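Local coordinates for walker-Type ATPase (PDB 2QEN), which is of unknown biological role but binds ADP and magnesium and is probably a P-loop ATPase, at residues V285-L288 with R289-L293; S299-R302 with D303-V307; I330-E333 with D334-Y337. The protein carries 1 engineered substitution. All blocks are in the same frame, centred on the assembly; numbering follows the deposited sequence.

In the fold
Contacts 1, 2 and 3 follow one another along the C-terminal part of the chain, and none nests in or crosses another. Contact 1 lies within helix 282-292 and contact 2 within helix 298-307. Each joins residues one turn apart on a single helix and closes no loop. Contact 3 closes the tight turn between strands 330-333 and 336-339. All three lie in the region assigned to a winged helix-turn-helix domain. A290 and I287 of contact 1 pack on Y304 and L305 of contact 2. I291 of contact 1 and I301 of contact 2 both reach Y337 of contact 3. Two helices and the hairpin thus share one apolar interior.

Contact 1: residues V285-L288 with R289-L293; sequences VDIL and RAIAL
I287 and I291 sit one turn apart on the same helix and point the same way. CG2 of I287 meets CD1 of I291 at 3.9 Å. The chi1 of I287 (-66°) sets CG2 anti to the backbone N, on the side that I291 approaches. I291 also lays its CG1 3.3 Å from the carbonyl O of I287. That oxygen takes the backbone N of I291 as well, in a nearly straight bond of 3.0 Å. This side is tightly packed. I287 is covered by L317, L320, L321 and L324 of helix 314-326, and I291 by Y337 and I339. L288 turns to L274 and L277 of helix 255-280. Helix 282-292 is consistent with the first helix of a winged helix-turn-helix domain, with its apolar side turned to the rest of that domain.

The other side is looser and polar. R289 runs alongside V285, and its NH1 passes 3.8 Å from V285 CG1, a contact oblique to the guanidinium. A bend at chi3 (-82°) brings the group back along the helix. A water lies at the guanidinium edge, in its plane. It accepts from R289 NH1 at 2.6 Å and donates to D286 OD1 at 2.8 Å, joining two opposite charges that do not touch. R289 NE bonds to L348 O, and D286 OD2 forms a salt bridge with R283.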
loop_
_atom_site.group_PDB
_atom_site.type_symbol
_atom_site.label_atom_id
_atom_site.label_comp_id
_atom_site.label_asym_id
_atom_site.label_seq_id
_atom_site.Cartn_x
_atom_site.Cartn_y
_atom_site.Cartn_z
ATOM N N VAL A 285 1.345 -21.089 1.630
ATOM C CA VAL A 285 1.563 -20.993 3.076
ATOM C C VAL A 285 2.642 -21.963 3.569
ATOM O O VAL A 285 3.425 -21.626 4.462
ATOM C CB VAL A 285 0.261 -21.171 3.873
ATOM C CG1 VAL A 285 0.510 -20.924 5.353
ATOM C CG2 VAL A 285 -0.793 -20.210 3.360
ATOM N N ASP A 286 2.671 -23.154 2.972
ATOM C CA ASP A 286 3.717 -24.152 3.214
ATOM C C ASP A 286 5.106 -23.587 2.896
ATOM O O ASP A 286 6.048 -23.796 3.655
ATOM C CB ASP A 286 3.465 -25.410 2.374
ATOM C CG ASP A 286 2.329 -26.294 2.928
ATOM O OD1 ASP A 286 1.811 -26.047 4.040
ATOM O OD2 ASP A 286 1.960 -27.267 2.233
ATOM N N ILE A 287 5.225 -22.899 1.761
ATOM C CA ILE A 287 6.493 -22.320 1.315
ATOM C C ILE A 287 6.924 -21.187 2.256
ATOM O O ILE A 287 8.085 -21.094 2.644
ATOM C CB ILE A 287 6.404 -21.833 -0.153
ATOM C CG1 ILE A 287 6.220 -23.026 -1.107
ATOM C CG2 ILE A 287 7.630 -21.010 -0.537
ATOM C CD1 ILE A 287 5.933 -22.642 -2.578
ATOM N N LEU A 288 5.960 -20.355 2.625
ATOM C CA LEU A 288 6.138 -19.249 3.558
ATOM C C LEU A 288 6.615 -19.732 4.926
ATOM O O LEU A 288 7.603 -19.226 5.465
ATOM C CB LEU A 288 4.816 -18.496 3.681
ATOM C CG LEU A 288 4.652 -17.104 3.033
ATOM C CD1 LEU A 288 5.699 -16.727 1.997
ATOM C CD2 LEU A 288 3.254 -16.824 2.526
ATOM N N ARG A 289 5.935 -20.738 5.475
ATOM C CA ARG A 289 6.371 -21.308 6.746
ATOM C C ARG A 289 7.790 -21.894 6.677
ATOM O O ARG A 289 8.614 -21.620 7.556
ATOM C CB ARG A 289 5.367 -22.314 7.275
ATOM C CG ARG A 289 5.588 -22.639 8.734
ATOM C CD ARG A 289 4.388 -23.322 9.349
ATOM N NE ARG A 289 3.352 -22.374 9.761
ATOM C CZ ARG A 289 2.140 -22.296 9.216
ATOM N NH1 ARG A 289 1.799 -23.102 8.220
ATOM N NH2 ARG A 289 1.267 -21.408 9.674
ATOM N N ALA A 290 8.080 -22.657 5.623
ATOM C CA ALA A 290 9.413 -23.196 5.389
ATOM C C ALA A 290 10.509 -22.112 5.452
ATOM O O ALA A 290 11.487 -22.264 6.178
ATOM C CB ALA A 290 9.461 -23.955 4.020
ATOM N N ILE A 291 10.340 -21.041 4.677
ATOM C CA ILE A 291 11.265 -19.895 4.652
ATOM C C ILE A 291 11.444 -19.273 6.042
ATOM O O ILE A 291 12.574 -19.090 6.493
ATOM C CB ILE A 291 10.834 -18.824 3.603
ATOM C CG1 ILE A 291 10.881 -19.433 2.194
ATOM C CG2 ILE A 291 11.711 -17.526 3.692
ATOM C CD1 ILE A 291 10.256 -18.585 1.098
ATOM N N ALA A 292 10.331 -18.993 6.721
ATOM C CA ALA A 292 10.340 -18.509 8.097
ATOM C C ALA A 292 11.132 -19.396 9.061
ATOM O O ALA A 292 11.709 -18.890 10.040
ATOM C CB ALA A 292 8.877 -18.317 8.616
ATOM N N LEU A 293 11.141 -20.710 8.810
ATOM C CA LEU A 293 11.884 -21.662 9.654
ATOM C C LEU A 293 13.360 -21.837 9.237
ATOM O O LEU A 293 14.060 -22.671 9.798
ATOM C CB LEU A 293 11.184 -23.041 9.701
ATOM C CG LEU A 293 9.773 -23.171 10.303
ATOM C CD1 LEU A 293 9.192 -24.527 9.942
ATOM C CD2 LEU A 293 9.787 -23.024 11.806
HETATM O O HOH W 1 2.412 -25.041 6.565
#

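Contact 2: residues S299-R302 with D303-V307; sequences SLIR and DYLAV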
loop_
_atom_site.group_PDB
_atom_site.type_symbol
_atom_site.label_atom_id
_atom_site.label_comp_id
_atom_site.label_asym_id
_atom_site.label_seq_id
_atom_site.Cartn_x
_atom_site.Cartn_y
_atom_site.Cartn_z
ATOM N N SER A 299 16.600 -25.684 -2.963
ATOM C CA SER A 299 16.644 -27.112 -2.593
ATOM C C SER A 299 16.223 -27.340 -1.149
ATOM O O SER A 299 15.659 -28.383 -0.831
ATOM C CB SER A 299 18.037 -27.709 -2.820
ATOM O OG SER A 299 18.984 -27.038 -2.011
ATOM N N LEU A 300 16.504 -26.380 -0.274
ATOM C CA LEU A 300 16.093 -26.485 1.133
ATOM C C LEU A 300 14.566 -26.536 1.244
ATOM O O LEU A 300 14.025 -27.380 1.963
ATOM C CB LEU A 300 16.662 -25.344 1.983
ATOM C CG LEU A 300 18.175 -25.301 2.247
ATOM C CD1 LEU A 300 18.573 -23.996 2.984
ATOM C CD2 LEU A 300 18.709 -26.536 3.002
ATOM N N ILE A 301 13.901 -25.655 0.491
ATOM C CA ILE A 301 12.441 -25.544 0.441
ATOM C C ILE A 301 11.822 -26.801 -0.148
ATOM O O ILE A 301 10.894 -27.376 0.414
ATOM C CB ILE A 301 11.966 -24.314 -0.407
ATOM C CG1 ILE A 301 12.268 -22.999 0.316
ATOM C CG2 ILE A 301 10.452 -24.419 -0.706
ATOM C CD1 ILE A 301 12.182 -21.777 -0.577
ATOM N N ARG A 302 12.370 -27.220 -1.279
ATOM C CA ARG A 302 11.877 -28.343 -2.033
ATOM C C ARG A 302 11.940 -29.661 -1.249
ATOM O O ARG A 302 10.945 -30.408 -1.210
ATOM C CB ARG A 302 12.698 -28.426 -3.315
ATOM C CG ARG A 302 12.228 -29.385 -4.379
ATOM C CD ARG A 302 13.360 -29.538 -5.411
ATOM N NE ARG A 302 14.491 -30.270 -4.832
ATOM C CZ ARG A 302 15.779 -30.060 -5.103
ATOM N NH1 ARG A 302 16.159 -29.121 -5.962
ATOM N NH2 ARG A 302 16.695 -30.803 -4.493
ATOM N N ASP A 303 13.095 -29.954 -0.640
ATOM C CA ASP A 303 13.243 -31.169 0.171
ATOM C C ASP A 303 12.359 -31.130 1.424
ATOM O O ASP A 303 11.810 -32.145 1.823
ATOM C CB ASP A 303 14.693 -31.375 0.625
ATOM C CG ASP A 303 15.673 -31.623 -0.535
ATOM O OD1 ASP A 303 15.252 -31.908 -1.699
ATOM O OD2 ASP A 303 16.892 -31.529 -0.246
ATOM N N TYR A 304 12.252 -29.959 2.049
ATOM C CA TYR A 304 11.495 -29.821 3.304
ATOM C C TYR A 304 10.036 -30.203 3.082
ATOM O O TYR A 304 9.477 -31.041 3.805
ATOM C CB TYR A 304 11.596 -28.398 3.859
ATOM C CG TYR A 304 10.833 -28.192 5.159
ATOM C CD1 TYR A 304 11.232 -28.840 6.343
ATOM C CD2 TYR A 304 9.713 -27.361 5.201
ATOM C CE1 TYR A 304 10.524 -28.658 7.532
ATOM C CE2 TYR A 304 9.001 -27.162 6.380
ATOM C CZ TYR A 304 9.419 -27.796 7.541
ATOM O OH TYR A 304 8.710 -27.608 8.702
ATOM N N LEU A 305 9.452 -29.607 2.050
ATOM C CA LEU A 305 8.074 -29.864 1.690
ATOM C C LEU A 305 7.827 -31.270 1.153
ATOM O O LEU A 305 6.763 -31.831 1.401
ATOM C CB LEU A 305 7.562 -28.795 0.709
ATOM C CG LEU A 305 7.547 -27.358 1.256
ATOM C CD1 LEU A 305 7.012 -26.386 0.209
ATOM C CD2 LEU A 305 6.744 -27.261 2.579
ATOM N N ALA A 306 8.791 -31.833 0.416
ATOM C CA ALA A 306 8.683 -33.215 -0.070
ATOM C C ALA A 306 8.552 -34.165 1.108
ATOM O O ALA A 306 7.750 -35.100 1.096
ATOM C CB ALA A 306 9.907 -33.595 -0.920
ATOM N N VAL A 307 9.354 -33.886 2.127
ATOM C CA VAL A 307 9.456 -34.677 3.332
ATOM C C VAL A 307 8.185 -34.554 4.193
ATOM O O VAL A 307 7.767 -35.521 4.833
ATOM C CB VAL A 307 10.758 -34.241 4.083
ATOM C CG1 VAL A 307 10.617 -34.274 5.600
ATOM C CG2 VAL A 307 11.967 -35.044 3.563
#
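R302 and D303 are neighbours in sequence whose side chains run side by side and point the same way. Their flat ends are not coplanar: the guanidinium and carboxylate planes stand 62° apart. D303 OD1 lies at the guanidinium edge, near its plane. R302 NH2 gives it a weak hydrogen bond of 3.3 Å, part of a salt bridge. The arginine chain leaves with CG anti to the backbone N (chi1 -170°) and then bends at chi3, which turns the guanidinium back over the preceding turn. There S299 CA sits over the centre of one face, 3.9 Å above it. R302 NH1 has a second acidic partner in E314, but that ion pair is long and weak. D303 also folds back beside the preceding turn, where its CG lies 3.3 Å from S299 O; this is proximity, not a bond.

All of this belongs to helix 298-307, which is consistent with the second helix of the winged helix-turn-helix domain. Its inner side is apolar. I301 and L305 lie side by side, with CG2 of I301 4.1 Å from CD1 of L305. I301 packs on I291 and L317, while L305 reaches I287 and I312.

Y304 is oriented differently. Its CB is 3.2 Å from L300 O, but the ring leads away from that turn and stacks with the ring of Y295. The main-chain bonds D303 N to S299 O (3.0 Å) and L305 N to I301 O (3.1 Å) are nearly straight. The bonds from Y304 N to L300 O and from A306 N to R302 O are more bent.

Contact 3: residues I330-E333 with D334-Y337; sequences IVEE and DNTY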
loop_
_atom_site.group_PDB
_atom_site.type_symbol
_atom_site.label_atom_id
_atom_site.label_comp_id
_atom_site.label_asym_id
_atom_site.label_seq_id
_atom_site.Cartn_x
_atom_site.Cartn_y
_atom_site.Cartn_z
ATOM N N ILE A 330 7.610 -11.964 0.085
ATOM C CA ILE A 330 8.976 -12.443 0.108
ATOM C C ILE A 330 9.917 -11.570 -0.726
ATOM O O ILE A 330 9.527 -11.010 -1.741
ATOM C CB ILE A 330 8.979 -13.936 -0.352
ATOM C CG1 ILE A 330 9.378 -14.836 0.774
ATOM C CG2 ILE A 330 9.732 -14.224 -1.641
ATOM C CD1 ILE A 330 8.198 -15.361 1.395
ATOM N N VAL A 331 11.153 -11.454 -0.252
ATOM C CA VAL A 331 12.255 -10.916 -1.030
ATOM C C VAL A 331 13.259 -12.055 -1.320
ATOM O O VAL A 331 13.515 -12.913 -0.451
ATOM C CB VAL A 331 12.956 -9.743 -0.279
ATOM C CG1 VAL A 331 13.954 -9.078 -1.158
ATOM C CG2 VAL A 331 11.934 -8.688 0.171
ATOM N N GLU A 332 13.786 -12.084 -2.546
ATOM C CA GLU A 332 14.939 -12.912 -2.885
ATOM C C GLU A 332 16.166 -12.029 -3.036
ATOM O O GLU A 332 16.199 -11.155 -3.904
ATOM C CB GLU A 332 14.719 -13.723 -4.173
ATOM C CG GLU A 332 15.945 -14.569 -4.567
ATOM C CD GLU A 332 15.750 -15.432 -5.820
ATOM O OE1 GLU A 332 14.755 -15.233 -6.564
ATOM O OE2 GLU A 332 16.608 -16.328 -6.056
ATOM N N GLU A 333 17.164 -12.253 -2.186
ATOM C CA GLU A 333 18.416 -11.496 -2.240
ATOM C C GLU A 333 19.605 -12.406 -1.978
ATOM O O GLU A 333 19.499 -13.334 -1.196
ATOM C CB GLU A 333 18.413 -10.389 -1.198
ATOM C CG GLU A 333 17.683 -9.133 -1.618
ATOM C CD GLU A 333 17.553 -8.119 -0.487
ATOM O OE1 GLU A 333 17.341 -8.532 0.685
ATOM O OE2 GLU A 333 17.648 -6.912 -0.788
ATOM N N ASP A 334 20.736 -12.120 -2.621
ATOM C CA ASP A 334 21.961 -12.924 -2.477
ATOM C C ASP A 334 21.674 -14.431 -2.536
ATOM O O ASP A 334 22.175 -15.197 -1.701
ATOM C CB ASP A 334 22.696 -12.576 -1.169
ATOM C CG ASP A 334 23.670 -11.426 -1.329
ATOM O OD1 ASP A 334 23.236 -10.313 -1.701
ATOM O OD2 ASP A 334 24.878 -11.630 -1.067
ATOM N N ASN A 335 20.852 -14.831 -3.509
ATOM C CA ASN A 335 20.436 -16.217 -3.686
ATOM C C ASN A 335 19.755 -16.843 -2.448
ATOM O O ASN A 335 19.893 -18.044 -2.179
ATOM C CB ASN A 335 21.639 -17.055 -4.147
ATOM C CG ASN A 335 21.247 -18.450 -4.596
ATOM O OD1 ASN A 335 20.240 -18.630 -5.287
ATOM N ND2 ASN A 335 22.051 -19.448 -4.207
ATOM N N THR A 336 19.012 -16.014 -1.713
ATOM C CA THR A 336 18.335 -16.422 -0.490
ATOM C C THR A 336 16.963 -15.762 -0.397
ATOM O O THR A 336 16.818 -14.574 -0.693
ATOM C CB THR A 336 19.190 -16.058 0.751
ATOM O OG1 THR A 336 20.409 -16.817 0.724
ATOM C CG2 THR A 336 18.460 -16.359 2.027
ATOM N N TYR A 337 15.965 -16.543 -0.006
ATOM C CA TYR A 337 14.620 -16.023 0.263
ATOM C C TYR A 337 14.442 -15.571 1.705
ATOM O O TYR A 337 14.947 -16.201 2.639
ATOM C CB TYR A 337 13.543 -17.046 -0.097
ATOM C CG TYR A 337 13.713 -17.607 -1.476
ATOM C CD1 TYR A 337 13.328 -16.868 -2.590
ATOM C CD2 TYR A 337 14.296 -18.860 -1.676
ATOM C CE1 TYR A 337 13.488 -17.365 -3.859
ATOM C CE2 TYR A 337 14.463 -19.373 -2.963
ATOM C CZ TYR A 337 14.052 -18.620 -4.045
ATOM O OH TYR A 337 14.204 -19.086 -5.324
HETATM O O HOH W 2 13.292 -17.882 -7.348
#
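The carboxylate of E332 lies beside the ring of Y337, with the two planes 38° apart. Both residues belong to the hairpin of strands 330-333 and 336-339, which is consistent with the wing of a winged helix-turn-helix domain. E332 CD is 3.6 Å from Y337 CE1, in an oblique approach to the ring. The ring edge is met in plane by a water. That water accepts from Y337 OH at 2.5 Å and donates to E332 OE1 at 3.1 Å. Around the rest of the ring stand W298, I301, I291 and L321, so the tyrosine is buried between helices and hairpin.

E332 and Y337 stand directly opposite as an antiparallel non-hydrogen-bonded pair, and their side chains lie on the same face of the hairpin. E332 runs extended with CG anti to the backbone N (chi1 178°), and its chain lies along the ring. OE1 also makes a salt bridge to K325 of helix 314-326. With the carboxylate gone, as in an alanine here, K325 and the water would probably lose their acidic partner and the CE1 side of the tyrosine ring part of its cover.

E333 and T336 form the hydrogen-bonded pair next to the turn. E333 N to T336 O is 2.8 Å and fairly straight. The return bond from T336 N to E333 O is equally short but bent, with the donor above the carbonyl plane. D334 and N335 make the two-residue turn, both with left-handed backbone angles, close to type I'. Beyond its bond to E333 N, T336 O also receives a CA-H...O contact from E332 CA at 3.3 Å.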